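Local coordinates for protein toll (Drosophila melanogaster, PDB 4LXR) that acts as the receptor for activated Spaetzle C-106, switching on Toll signalling in antifungal immunity and in setting embryonic dorsal-ventral polarity, at residues E26-A31 with T37-I42; V48-N53 with D93-V98; T86-I91 with L103-D108. All blocks are in the same frame, centred on the assembly; numbering follows the deposited sequence.

Interaction 1 (E26-A31 with T37-I42); sequences EIICPA and TFRLTI
Glu26 and Arg39 meet at an angle, their carboxylate and guanidinium planes 59° apart. The carboxylate lies at the guanidinium edge. Arg39 NH1 reaches Glu26 OE2 at 3.5 Å, a salt bridge with a weak hydrogen bond. Arg39 is extended as far as CD and then bends at chi3 (-49°), which turns the guanidinium back over strand 26-29. Arg39 CD touches Glu26 OE2 at 3.4 Å. Ile28 runs beside Arg39, pointing the same way, with CG2 near NH1. On the other face, Ile27 and Leu40 pack CB against CB at 4.0 Å. Ile27 CD1 meets Ile42 CD1 at 3.6 Å where the two side chains cross.

The backbones form an antiparallel hairpin. Strands 24-29 and 38-43 belong to the disulfide-containing N-terminal region, consistent with the N-terminal cap of a leucine-rich repeat domain. Ile27 and Leu40 are a hydrogen-bonded pair, with 2.7 Å from Ile27 N to Leu40 O and from Leu40 N to Ile27 O. Thr37 and Phe38 both face Cys29, a classic beta bulge. Phe38 N bonds Cys29 O at 3.1 Å, while the Thr37 N bond to that oxygen is weak. Cys29 is also tied to Cys16 by a disulfide, and Thr37 OG1 bonds Gln62.

Glu26 OE2 has a second partner, the backbone N of Leu16 in the Spaetzle chain. With an alanine here, that N-H and the Arg39 guanidinium would probably both lose this acceptor. One carboxylate oxygen is thus shared between the hairpin and the ligand. The positive charge of Arg39 is likely to favour the ionised form of Glu26, which accepts the bond from Spaetzle.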
ATOM      1  N   GLU A  26      26.840 -22.303  16.377  1.00 59.57           N
ATOM      2  CA  GLU A  26      25.829 -23.176  16.943  1.00 45.59           C
ATOM      3  C   GLU A  26      26.462 -24.492  17.360  1.00 52.50           C
ATOM      4  O   GLU A  26      27.077 -25.179  16.551  1.00 57.90           O
ATOM      5  CB  GLU A  26      24.674 -23.439  15.979  1.00 46.67           C
ATOM      6  CG  GLU A  26      23.508 -24.153  16.658  1.00 62.92           C
ATOM      7  CD  GLU A  26      22.573 -24.856  15.691  1.00 68.05           C
ATOM      8  OE1 GLU A  26      23.006 -25.821  15.021  1.00 77.85           O
ATOM      9  OE2 GLU A  26      21.396 -24.451  15.611  1.00 61.50           O
ATOM     10  N   ILE A  27      26.312 -24.831  18.632  1.00 45.12           N
ATOM     11  CA  ILE A  27      26.809 -26.091  19.139  1.00 45.42           C
ATOM     12  C   ILE A  27      25.652 -27.020  19.472  1.00 49.31           C
ATOM     13  O   ILE A  27      24.711 -26.610  20.154  1.00 41.98           O
ATOM     14  CB  ILE A  27      27.651 -25.858  20.385  1.00 42.03           C
ATOM     15  CG1 ILE A  27      28.817 -24.927  20.035  1.00 49.86           C
ATOM     16  CG2 ILE A  27      28.138 -27.185  20.940  1.00 42.51           C
ATOM     17  CD1 ILE A  27      29.681 -24.544  21.198  1.00 56.57           C
ATOM     18  N   ILE A  28      25.692 -28.257  18.976  1.00 43.88           N
ATOM     19  CA  ILE A  28      24.675 -29.229  19.381  1.00 56.37           C
ATOM     20  C   ILE A  28      25.289 -30.435  20.080  1.00 54.16           C
ATOM     21  O   ILE A  28      26.390 -30.876  19.744  1.00 50.24           O
ATOM     22  CB  ILE A  28      23.741 -29.677  18.221  1.00 62.25           C
ATOM     23  CG1 ILE A  28      24.401 -30.739  17.353  1.00 70.35           C
ATOM     24  CG2 ILE A  28      23.308 -28.492  17.375  1.00 61.30           C
ATOM     25  CD1 ILE A  28      23.601 -31.070  16.112  1.00 77.21           C
ATOM     26  N   CYS A  29      24.572 -30.940  21.078  1.00 50.03           N
ATOM     27  CA  CYS A  29      25.027 -32.073  21.868  1.00 51.84           C
ATOM     28  C   CYS A  29      23.840 -32.999  22.137  1.00 57.61           C
ATOM     29  O   CYS A  29      22.787 -32.542  22.588  1.00 57.76           O
ATOM     30  CB  CYS A  29      25.626 -31.594  23.192  1.00 45.47           C
ATOM     31  SG  CYS A  29      26.987 -30.389  23.055  1.00 51.96           S
ATOM     32  N   PRO A  30      23.987 -34.298  21.832  1.00 54.35           N
ATOM     33  CA  PRO A  30      25.118 -34.943  21.150  1.00 54.25           C
ATOM     34  C   PRO A  30      25.215 -34.543  19.678  1.00 57.32           C
ATOM     35  O   PRO A  30      24.276 -33.968  19.127  1.00 48.09           O
ATOM     36  CB  PRO A  30      24.783 -36.438  21.251  1.00 52.56           C
ATOM     37  CG  PRO A  30      23.807 -36.543  22.376  1.00 55.98           C
ATOM     38  CD  PRO A  30      23.001 -35.284  22.303  1.00 53.33           C
ATOM     39  N   ALA A  31      26.348 -34.859  19.055  1.00 58.77           N
ATOM     40  CA  ALA A  31      26.633 -34.449  17.684  1.00 60.97           C
ATOM     41  C   ALA A  31      25.572 -34.870  16.672  1.00 66.87           C
ATOM     42  O   ALA A  31      25.151 -34.069  15.841  1.00 72.19           O
ATOM     43  CB  ALA A  31      28.007 -34.964  17.253  1.00 57.69           C
ATOM     44  N   THR A  37      20.204 -32.629  23.303  1.00 39.52           N
ATOM     45  CA  THR A  37      19.973 -32.285  24.698  1.00 39.95           C
ATOM     46  C   THR A  37      20.258 -30.802  24.885  1.00 46.12           C
ATOM     47  O   THR A  37      19.537 -30.100  25.612  1.00 38.71           O
ATOM     48  CB  THR A  37      20.876 -33.112  25.631  1.00 37.29           C
ATOM     49  OG1 THR A  37      20.720 -34.503  25.337  1.00 44.67           O
ATOM     50  CG2 THR A  37      20.497 -32.902  27.062  1.00 36.77           C
ATOM     51  N   PHE A  38      21.306 -30.334  24.209  1.00 32.77           N
ATOM     52  CA  PHE A  38      21.721 -28.942  24.278  1.00 37.79           C
ATOM     53  C   PHE A  38      21.980 -28.377  22.902  1.00 41.32           C
ATOM     54  O   PHE A  38      22.549 -29.037  22.035  1.00 41.85           O
ATOM     55  CB  PHE A  38      22.976 -28.792  25.125  1.00 31.70           C
ATOM     56  CG  PHE A  38      22.791 -29.242  26.537  1.00 39.03           C
ATOM     57  CD1 PHE A  38      22.141 -28.432  27.455  1.00 32.73           C
ATOM     58  CD2 PHE A  38      23.238 -30.479  26.947  1.00 41.96           C
ATOM     59  CE1 PHE A  38      21.966 -28.844  28.756  1.00 34.27           C
ATOM     60  CE2 PHE A  38      23.061 -30.898  28.251  1.00 39.22           C
ATOM     61  CZ  PHE A  38      22.422 -30.080  29.153  1.00 31.75           C
ATOM     62  N   ARG A  39      21.548 -27.142  22.712  1.00 38.32           N
ATOM     63  CA  ARG A  39      21.880 -26.401  21.523  1.00 41.28           C
ATOM     64  C   ARG A  39      22.361 -25.052  22.000  1.00 33.72           C
ATOM     65  O   ARG A  39      21.591 -24.284  22.558  1.00 33.18           O
ATOM     66  CB  ARG A  39      20.657 -26.245  20.619  1.00 43.02           C
ATOM     67  CG  ARG A  39      20.976 -25.635  19.274  1.00 50.03           C
ATOM     68  CD  ARG A  39      19.721 -25.443  18.432  1.00 59.22           C
ATOM     69  NE  ARG A  39      18.883 -26.640  18.391  1.00 62.26           N
ATOM     70  CZ  ARG A  39      18.938 -27.559  17.432  1.00 62.16           C
ATOM     71  NH1 ARG A  39      19.791 -27.427  16.429  1.00 55.47           N
ATOM     72  NH2 ARG A  39      18.135 -28.615  17.477  1.00 63.57           N
ATOM     73  N   LEU A  40      23.640 -24.775  21.802  1.00 34.95           N
ATOM     74  CA  LEU A  40      24.211 -23.523  22.265  1.00 38.42           C
ATOM     75  C   LEU A  40      24.476 -22.561  21.126  1.00 42.16           C
ATOM     76  O   LEU A  40      25.044 -22.936  20.106  1.00 47.76           O
ATOM     77  CB  LEU A  40      25.513 -23.767  23.028  1.00 38.00           C
ATOM     78  CG  LEU A  40      25.441 -24.419  24.408  1.00 37.91           C
ATOM     79  CD1 LEU A  40      25.539 -25.939  24.285  1.00 36.97           C
ATOM     80  CD2 LEU A  40      26.586 -23.887  25.221  1.00 39.64           C
ATOM     81  N   THR A  41      24.069 -21.313  21.310  1.00 45.13           N
ATOM     82  CA  THR A  41      24.399 -20.272  20.350  1.00 44.83           C
ATOM     83  C   THR A  41      25.339 -19.288  21.024  1.00 44.01           C
ATOM     84  O   THR A  41      25.009 -18.687  22.051  1.00 41.92           O
ATOM     85  CB  THR A  41      23.147 -19.542  19.852  1.00 41.52           C
ATOM     86  OG1 THR A  41      22.255 -20.485  19.251  1.00 42.50           O
ATOM     87  CG2 THR A  41      23.518 -18.470  18.833  1.00 43.04           C
ATOM     88  N   ILE A  42      26.521 -19.144  20.447  1.00 39.78           N
ATOM     89  CA  ILE A  42      27.557 -18.305  21.018  1.00 42.54           C
ATOM     90  C   ILE A  42      27.868 -17.136  20.096  1.00 44.59           C
ATOM     91  O   ILE A  42      28.203 -17.323  18.918  1.00 46.04           O
ATOM     92  CB  ILE A  42      28.849 -19.104  21.280  1.00 40.19           C
ATOM     93  CG1 ILE A  42      28.555 -20.331  22.145  1.00 42.78           C
ATOM     94  CG2 ILE A  42      29.904 -18.216  21.922  1.00 40.50           C
ATOM     95  CD1 ILE A  42      29.787 -21.144  22.507  1.00 39.55           C
TER

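Interaction 2 (V48-N53 with D93-V98); sequences VQIMCN and DYLGIV. With NAG (2-acetamido-2-deoxy-beta-D-glucopyranose), chain H.
Val48 and Ile50 of strand 47-52 point across to Ile97 and Leu95, at the junction of helix 88-94 and strand 97-98. That helix ends in a Schellman motif at Gly96. The contact lies at the N-terminal end of a leucine-rich repeat solenoid, where strand 47-52 faces the end of helix 88-94 and the short strand 97-98.

All the contact between the two segments is apolar. Val48 CG1 and Ile97 CD1 meet tip to tip at 3.6 Å. Val48 is turned with CG1 between its backbone N and carbonyl carbon (chi1 52°), which presents this methyl to Ile97. Ile50 CD1 and Leu95 CD1 likewise reach toward each other, 3.8 Å apart. All four residues are buried. Val72 of strand 70-72 lies against both Val48 and Ile97. Phe38 and Met77 also touch Ile50, so the methyl pairs belong to a wider core.

Backbone bonds shape the helix end. Gly96 N bonds Asp93 O at 2.8 Å, and Gly96 has a positive phi (69°). This turn ends the helix. Leu95 and Ile97, which flank the glycine in sequence, both point toward the strand.

Covalent links lie at the other end of segment 48-53. Cys52 forms a disulfide with Cys80. This ties the strand to the chain beyond strand 74-78, its parallel neighbour. Asn53 then carries an N-linked glycan, and the sugar is joined by a bond of 1.4 Å from Asn53 ND2 to C1 of the N-acetylglucosamine.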
ATOM      1  N   VAL A  48      25.553 -15.794  25.228  1.00 34.53           N
ATOM      2  CA  VAL A  48      25.462 -17.225  25.004  1.00 33.33           C
ATOM      3  C   VAL A  48      24.024 -17.641  25.288  1.00 35.87           C
ATOM      4  O   VAL A  48      23.472 -17.290  26.327  1.00 32.11           O
ATOM      5  CB  VAL A  48      26.464 -18.018  25.885  1.00 33.89           C
ATOM      6  CG1 VAL A  48      26.333 -17.631  27.364  1.00 37.85           C
ATOM      7  CG2 VAL A  48      26.272 -19.514  25.706  1.00 36.40           C
ATOM      8  N   GLN A  49      23.397 -18.335  24.341  1.00 34.11           N
ATOM      9  CA  GLN A  49      22.102 -18.958  24.606  1.00 31.33           C
ATOM     10  C   GLN A  49      22.265 -20.456  24.816  1.00 33.32           C
ATOM     11  O   GLN A  49      22.893 -21.139  24.015  1.00 37.22           O
ATOM     12  CB  GLN A  49      21.082 -18.692  23.491  1.00 31.87           C
ATOM     13  CG  GLN A  49      19.749 -19.414  23.732  1.00 38.57           C
ATOM     14  CD  GLN A  49      18.726 -19.249  22.613  1.00 45.52           C
ATOM     15  OE1 GLN A  49      18.722 -20.006  21.638  1.00 44.82           O
ATOM     16  NE2 GLN A  49      17.837 -18.274  22.765  1.00 44.74           N
ATOM     17  N   ILE A  50      21.724 -20.969  25.915  1.00 35.32           N
ATOM     18  CA  ILE A  50      21.665 -22.407  26.097  1.00 35.50           C
ATOM     19  C   ILE A  50      20.218 -22.853  25.944  1.00 35.66           C
ATOM     20  O   ILE A  50      19.365 -22.491  26.749  1.00 34.86           O
ATOM     21  CB  ILE A  50      22.218 -22.845  27.456  1.00 32.58           C
ATOM     22  CG1 ILE A  50      23.608 -22.256  27.671  1.00 32.36           C
ATOM     23  CG2 ILE A  50      22.275 -24.358  27.542  1.00 27.35           C
ATOM     24  CD1 ILE A  50      23.997 -22.160  29.123  1.00 36.85           C
ATOM     25  N   MET A  51      19.942 -23.598  24.873  1.00 29.59           N
ATOM     26  CA  MET A  51      18.615 -24.146  24.646  1.00 30.86           C
ATOM     27  C   MET A  51      18.672 -25.602  25.060  1.00 31.93           C
ATOM     28  O   MET A  51      19.498 -26.358  24.563  1.00 37.10           O
ATOM     29  CB  MET A  51      18.197 -23.994  23.181  1.00 39.25           C
ATOM     30  CG  MET A  51      16.951 -24.785  22.782  1.00 48.75           C
ATOM     31  SD  MET A  51      15.382 -24.003  23.224  1.00 66.55           S
ATOM     32  CE  MET A  51      15.520 -22.454  22.331  1.00 41.03           C
ATOM     33  N   CYS A  52      17.818 -25.976  26.008  1.00 32.86           N
ATOM     34  CA  CYS A  52      17.870 -27.297  26.617  1.00 31.70           C
ATOM     35  C   CYS A  52      16.703 -28.144  26.153  1.00 32.04           C
ATOM     36  O   CYS A  52      15.617 -27.629  25.886  1.00 33.03           O
ATOM     37  CB  CYS A  52      17.786 -27.188  28.147  1.00 28.30           C
ATOM     38  SG  CYS A  52      19.237 -26.503  29.010  1.00 35.77           S
ATOM     39  N   ASN A  53      16.930 -29.448  26.084  1.00 34.76           N
ATOM     40  CA  ASN A  53      15.848 -30.414  25.949  1.00 40.20           C
ATOM     41  C   ASN A  53      16.168 -31.569  26.884  1.00 39.23           C
ATOM     42  O   ASN A  53      16.806 -32.534  26.481  1.00 38.90           O
ATOM     43  CB  ASN A  53      15.708 -30.909  24.509  1.00 44.29           C
ATOM     44  CG  ASN A  53      14.413 -31.660  24.271  1.00 44.38           C
ATOM     45  OD1 ASN A  53      13.813 -32.182  25.211  1.00 42.96           O
ATOM     46  ND2 ASN A  53      13.970 -31.709  23.007  1.00 61.57           N
ATOM     47  N   ASP A  93      30.239 -21.865  35.258  1.00 26.12           N
ATOM     48  CA  ASP A  93      31.663 -22.150  35.474  1.00 30.73           C
ATOM     49  C   ASP A  93      32.131 -23.252  34.529  1.00 35.35           C
ATOM     50  O   ASP A  93      33.186 -23.141  33.923  1.00 37.72           O
ATOM     51  CB  ASP A  93      31.973 -22.601  36.910  1.00 34.92           C
ATOM     52  CG  ASP A  93      31.623 -21.553  37.957  1.00 41.16           C
ATOM     53  OD1 ASP A  93      31.538 -20.361  37.613  1.00 42.36           O
ATOM     54  OD2 ASP A  93      31.425 -21.932  39.129  1.00 43.57           O
ATOM     55  N   TYR A  94      31.330 -24.310  34.419  1.00 40.42           N
ATOM     56  CA  TYR A  94      31.668 -25.476  33.609  1.00 38.26           C
ATOM     57  C   TYR A  94      31.922 -25.063  32.168  1.00 37.24           C
ATOM     58  O   TYR A  94      32.819 -25.580  31.508  1.00 37.41           O
ATOM     59  CB  TYR A  94      30.525 -26.490  33.640  1.00 32.88           C
ATOM     60  CG  TYR A  94      30.887 -27.850  33.091  1.00 35.70           C
ATOM     61  CD1 TYR A  94      31.619 -28.753  33.858  1.00 34.80           C
ATOM     62  CD2 TYR A  94      30.498 -28.234  31.802  1.00 34.60           C
ATOM     63  CE1 TYR A  94      31.951 -29.999  33.364  1.00 39.77           C
ATOM     64  CE2 TYR A  94      30.823 -29.474  31.301  1.00 33.76           C
ATOM     65  CZ  TYR A  94      31.554 -30.354  32.087  1.00 39.59           C
ATOM     66  OH  TYR A  94      31.881 -31.591  31.601  1.00 46.60           O
ATOM     67  N   LEU A  95      31.122 -24.121  31.691  1.00 32.89           N
ATOM     68  CA  LEU A  95      31.231 -23.631  30.330  1.00 32.52           C
ATOM     69  C   LEU A  95      32.298 -22.546  30.221  1.00 34.81           C
ATOM     70  O   LEU A  95      32.574 -22.041  29.133  1.00 36.54           O
ATOM     71  CB  LEU A  95      29.876 -23.109  29.871  1.00 39.51           C
ATOM     72  CG  LEU A  95      28.826 -24.212  29.764  1.00 40.74           C
ATOM     73  CD1 LEU A  95      27.439 -23.625  29.426  1.00 33.87           C
ATOM     74  CD2 LEU A  95      29.291 -25.226  28.717  1.00 32.35           C
ATOM     75  N   GLY A  96      32.905 -22.196  31.351  1.00 35.72           N
ATOM     76  CA  GLY A  96      33.931 -21.165  31.376  1.00 33.66           C
ATOM     77  C   GLY A  96      33.387 -19.770  31.103  1.00 35.49           C
ATOM     78  O   GLY A  96      34.097 -18.913  30.556  1.00 36.85           O
ATOM     79  N   ILE A  97      32.129 -19.537  31.479  1.00 30.97           N
ATOM     80  CA  ILE A  97      31.501 -18.227  31.267  1.00 36.85           C
ATOM     81  C   ILE A  97      31.964 -17.268  32.359  1.00 40.65           C
ATOM     82  O   ILE A  97      31.946 -17.616  33.536  1.00 35.58           O
ATOM     83  CB  ILE A  97      29.967 -18.334  31.267  1.00 31.68           C
ATOM     84  CG1 ILE A  97      29.498 -19.011  29.974  1.00 29.67           C
ATOM     85  CG2 ILE A  97      29.329 -16.957  31.403  1.00 36.70           C
ATOM     86  CD1 ILE A  97      28.054 -19.437  29.989  1.00 29.21           C
ATOM     87  N   VAL A  98      32.417 -16.079  31.976  1.00 38.17           N
ATOM     88  CA  VAL A  98      32.974 -15.163  32.967  1.00 44.89           C
ATOM     89  C   VAL A  98      32.150 -13.884  33.124  1.00 45.79           C
ATOM     90  O   VAL A  98      31.766 -13.252  32.139  1.00 41.27           O
ATOM     91  CB  VAL A  98      34.461 -14.821  32.668  1.00 52.05           C
ATOM     92  CG1 VAL A  98      34.939 -13.670  33.543  1.00 53.81           C
ATOM     93  CG2 VAL A  98      35.343 -16.053  32.878  1.00 46.39           C
TER
HETATM   94  C1  NAG H2006      12.952 -32.714  22.782  1.00 52.83           C
HETATM   95  C2  NAG H2006      11.984 -32.338  21.657  1.00 64.12           C
HETATM   96  C3  NAG H2006      10.908 -33.415  21.502  1.00 68.01           C
HETATM   97  C4  NAG H2006      11.527 -34.801  21.373  1.00 62.43           C
HETATM   98  C5  NAG H2006      12.546 -35.055  22.479  1.00 60.04           C
HETATM   99  C6  NAG H2006      13.316 -36.335  22.266  1.00 64.46           C
HETATM  100  C7  NAG H2006      11.767 -29.912  21.313  1.00 54.58           C
HETATM  101  C8  NAG H2006      11.006 -28.675  21.686  1.00 56.11           C
HETATM  102  N2  NAG H2006      11.369 -31.043  21.904  1.00 62.97           N
HETATM  103  O3  NAG H2006      10.122 -33.142  20.347  1.00 71.24           O
HETATM  104  O4  NAG H2006      10.501 -35.780  21.489  1.00 64.56           O
HETATM  105  O5  NAG H2006      13.513 -33.996  22.517  1.00 59.77           O
HETATM  106  O6  NAG H2006      13.653 -36.948  23.503  1.00 73.57           O
HETATM  107  O7  NAG H2006      12.704 -29.885  20.522  1.00 50.44           O

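Interaction 3 (T86-I91 with L103-D108); sequences TPIASI and LIFESD
Ser107 OG, two residues beyond the Phe105 that meets Ile88, is gripped by two backbone groups, Asn109 N and Cys80 O. The Cys80 bond ties the chain just after strand 102-106 to the chain after strand 74-78. No hydrogen bond joins the two segments themselves, and their contact is apolar.

Ile88 of segment 86-91 carries it with two branches. Ile88 CD1 comes to the Phe105 ring at CD2, 4.0 Å away, and nearly as close to CE2. The isoleucine chain and the phenylalanine cross at a slant. Phe105 CG is anti to the backbone N (chi1 -165°), which extends the ring from the strand toward the helix. The second branch, Ile88 CG2, rests more loosely on Leu103 CD2 at 4.3 Å. Ile88 therefore bridges two side chains on one face of the strand. Near it, Ser90 N bonds Pro87 O at 3.0 Å.

On the strand's other side, Ile104 packs on Asp5 of the Spaetzle chain. Strand 102-106 runs parallel between strands 74-78 and 127-131 in the leucine-rich repeat solenoid. Met77 from the first touches both Ile88 and Phe105. From the second, Phe128 packs on Leu103 and Phe130 on Phe105. Helix 88-94 packs over the side of strand 102-106 that carries Leu103 and Phe105, with strands 74-78 and 127-131 flanking that strand.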
ATOM      1  N   THR A  86      22.309 -27.282  43.390  1.00 28.38           N
ATOM      2  CA  THR A  86      23.531 -26.773  42.793  1.00 29.68           C
ATOM      3  C   THR A  86      23.281 -25.356  42.248  1.00 27.70           C
ATOM      4  O   THR A  86      22.252 -25.100  41.644  1.00 30.24           O
ATOM      5  CB  THR A  86      23.945 -27.705  41.633  1.00 32.36           C
ATOM      6  OG1 THR A  86      24.342 -28.974  42.167  1.00 39.47           O
ATOM      7  CG2 THR A  86      25.071 -27.108  40.801  1.00 29.52           C
ATOM      8  N   PRO A  87      24.218 -24.426  42.473  1.00 28.12           N
ATOM      9  CA  PRO A  87      24.044 -23.079  41.902  1.00 21.57           C
ATOM     10  C   PRO A  87      24.094 -23.088  40.352  1.00 24.40           C
ATOM     11  O   PRO A  87      24.813 -23.902  39.764  1.00 24.62           O
ATOM     12  CB  PRO A  87      25.231 -22.300  42.471  1.00 21.88           C
ATOM     13  CG  PRO A  87      25.557 -23.062  43.843  1.00 22.42           C
ATOM     14  CD  PRO A  87      25.301 -24.507  43.482  1.00 23.38           C
ATOM     15  N   ILE A  88      23.336 -22.195  39.713  1.00 29.02           N
ATOM     16  CA  ILE A  88      23.365 -22.062  38.249  1.00 23.69           C
ATOM     17  C   ILE A  88      24.773 -21.637  37.863  1.00 30.87           C
ATOM     18  O   ILE A  88      25.258 -21.998  36.790  1.00 26.90           O
ATOM     19  CB  ILE A  88      22.284 -21.077  37.728  1.00 22.47           C
ATOM     20  CG1 ILE A  88      20.888 -21.664  37.952  1.00 21.14           C
ATOM     21  CG2 ILE A  88      22.443 -20.761  36.201  1.00 20.02           C
ATOM     22  CD1 ILE A  88      19.744 -20.642  37.868  1.00 18.61           C
ATOM     23  N   ALA A  89      25.450 -20.926  38.772  1.00 23.65           N
ATOM     24  CA  ALA A  89      26.826 -20.482  38.524  1.00 25.60           C
ATOM     25  C   ALA A  89      27.755 -21.658  38.209  1.00 36.24           C
ATOM     26  O   ALA A  89      28.720 -21.508  37.466  1.00 36.12           O
ATOM     27  CB  ALA A  89      27.367 -19.688  39.715  1.00 25.46           C
ATOM     28  N   SER A  90      27.464 -22.827  38.779  1.00 34.83           N
ATOM     29  CA  SER A  90      28.252 -24.021  38.494  1.00 27.56           C
ATOM     30  C   SER A  90      28.116 -24.513  37.045  1.00 31.94           C
ATOM     31  O   SER A  90      29.081 -24.998  36.460  1.00 36.16           O
ATOM     32  CB  SER A  90      27.911 -25.132  39.484  1.00 28.20           C
ATOM     33  OG  SER A  90      28.431 -24.814  40.765  1.00 30.73           O
ATOM     34  N   ILE A  91      26.929 -24.396  36.463  1.00 32.02           N
ATOM     35  CA  ILE A  91      26.787 -24.671  35.031  1.00 38.01           C
ATOM     36  C   ILE A  91      27.620 -23.670  34.223  1.00 40.06           C
ATOM     37  O   ILE A  91      28.381 -24.055  33.326  1.00 35.95           O
ATOM     38  CB  ILE A  91      25.313 -24.631  34.574  1.00 31.94           C
ATOM     39  CG1 ILE A  91      24.562 -25.834  35.140  1.00 30.35           C
ATOM     40  CG2 ILE A  91      25.224 -24.624  33.051  1.00 33.92           C
ATOM     41  CD1 ILE A  91      23.090 -25.576  35.356  1.00 27.39           C
ATOM     42  N   LEU A 103      21.452 -12.471  33.409  1.00 21.96           N
ATOM     43  CA  LEU A 103      21.037 -13.873  33.361  1.00 19.29           C
ATOM     44  C   LEU A 103      19.540 -13.920  33.116  1.00 21.13           C
ATOM     45  O   LEU A 103      18.757 -13.321  33.874  1.00 22.35           O
ATOM     46  CB  LEU A 103      21.354 -14.612  34.672  1.00 17.59           C
ATOM     47  CG  LEU A 103      20.837 -16.068  34.749  1.00 23.32           C
ATOM     48  CD1 LEU A 103      21.461 -16.977  33.663  1.00 18.38           C
ATOM     49  CD2 LEU A 103      21.042 -16.694  36.167  1.00 17.88           C
ATOM     50  N   ILE A 104      19.152 -14.628  32.056  1.00 18.28           N
ATOM     51  CA  ILE A 104      17.753 -14.898  31.719  1.00 16.21           C
ATOM     52  C   ILE A 104      17.533 -16.404  31.877  1.00 22.37           C
ATOM     53  O   ILE A 104      18.335 -17.215  31.411  1.00 19.94           O
ATOM     54  CB  ILE A 104      17.456 -14.454  30.282  1.00 24.15           C
ATOM     55  CG1 ILE A 104      17.473 -12.919  30.208  1.00 20.96           C
ATOM     56  CG2 ILE A 104      16.135 -15.045  29.759  1.00 15.90           C
ATOM     57  CD1 ILE A 104      17.859 -12.402  28.883  1.00 26.50           C
ATOM     58  N   PHE A 105      16.486 -16.786  32.592  1.00 19.22           N
ATOM     59  CA  PHE A 105      16.190 -18.199  32.794  1.00 20.25           C
ATOM     60  C   PHE A 105      14.713 -18.373  32.521  1.00 25.77           C
ATOM     61  O   PHE A 105      13.872 -18.062  33.367  1.00 29.77           O
ATOM     62  CB  PHE A 105      16.548 -18.662  34.217  1.00 19.68           C
ATOM     63  CG  PHE A 105      16.611 -20.172  34.374  1.00 19.11           C
ATOM     64  CD1 PHE A 105      15.441 -20.926  34.531  1.00 17.61           C
ATOM     65  CD2 PHE A 105      17.831 -20.829  34.371  1.00 18.26           C
ATOM     66  CE1 PHE A 105      15.501 -22.300  34.686  1.00 18.36           C
ATOM     67  CE2 PHE A 105      17.910 -22.220  34.508  1.00 19.00           C
ATOM     68  CZ  PHE A 105      16.745 -22.957  34.663  1.00 20.78           C
ATOM     69  N   GLU A 106      14.410 -18.861  31.322  1.00 20.68           N
ATOM     70  CA  GLU A 106      13.044 -19.024  30.849  1.00 21.22           C
ATOM     71  C   GLU A 106      12.775 -20.498  30.595  1.00 23.71           C
ATOM     72  O   GLU A 106      13.346 -21.077  29.670  1.00 30.63           O
ATOM     73  CB  GLU A 106      12.871 -18.220  29.559  1.00 16.32           C
ATOM     74  CG  GLU A 106      11.537 -18.340  28.884  1.00 29.58           C
ATOM     75  CD  GLU A 106      11.527 -17.575  27.565  1.00 41.14           C
ATOM     76  OE1 GLU A 106      11.669 -18.224  26.510  1.00 43.98           O
ATOM     77  OE2 GLU A 106      11.407 -16.331  27.589  1.00 42.80           O
ATOM     78  N   SER A 107      11.906 -21.119  31.393  1.00 24.05           N
ATOM     79  CA  SER A 107      11.668 -22.553  31.219  1.00 21.75           C
ATOM     80  C   SER A 107      10.339 -23.054  31.748  1.00 29.24           C
ATOM     81  O   SER A 107       9.893 -22.643  32.814  1.00 33.38           O
ATOM     82  CB  SER A 107      12.803 -23.371  31.867  1.00 23.23           C
ATOM     83  OG  SER A 107      12.470 -24.757  31.860  1.00 24.92           O
ATOM     84  N   ASP A 108       9.737 -23.985  31.016  1.00 29.37           N
ATOM     85  CA  ASP A 108       8.537 -24.674  31.475  1.00 24.60           C
ATOM     86  C   ASP A 108       8.855 -26.093  31.924  1.00 25.69           C
ATOM     87  O   ASP A 108       7.960 -26.916  32.153  1.00 28.50           O
ATOM     88  CB  ASP A 108       7.488 -24.680  30.359  1.00 23.29           C
ATOM     89  CG  ASP A 108       7.096 -23.272  29.947  1.00 29.47           C
ATOM     90  OD1 ASP A 108       7.123 -22.364  30.813  1.00 28.45           O
ATOM     91  OD2 ASP A 108       6.778 -23.063  28.765  1.00 37.31           O
TER

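Interaction 1 comes first in the chain of the N-terminal part of the Toll ectodomain; the segments of interactions 2 and 3 alternate. Interactions 1 and 2 have centres 10 Å apart and join through neighbouring strands 38-43 and 47-52: Thr37 O and Asn53 N lie 2.7 Å apart, probably hydrogen-bonded, and Phe38 CE1 packs on Cys52 SG at 3.6 Å. Interactions 2 and 3 both use helix 88-94, their centres 9 Å apart. Interactions 1 and 3 do not touch, with nearest atoms about 7 Å apart. Each set of segments also reaches Spaetzle: through Glu26 and Arg39, through Met51, and through Ile104, Asp108 and, weakly, Glu106. The side chain of Arg39 lies about 6 Å from a bound N-acetylglucosamine.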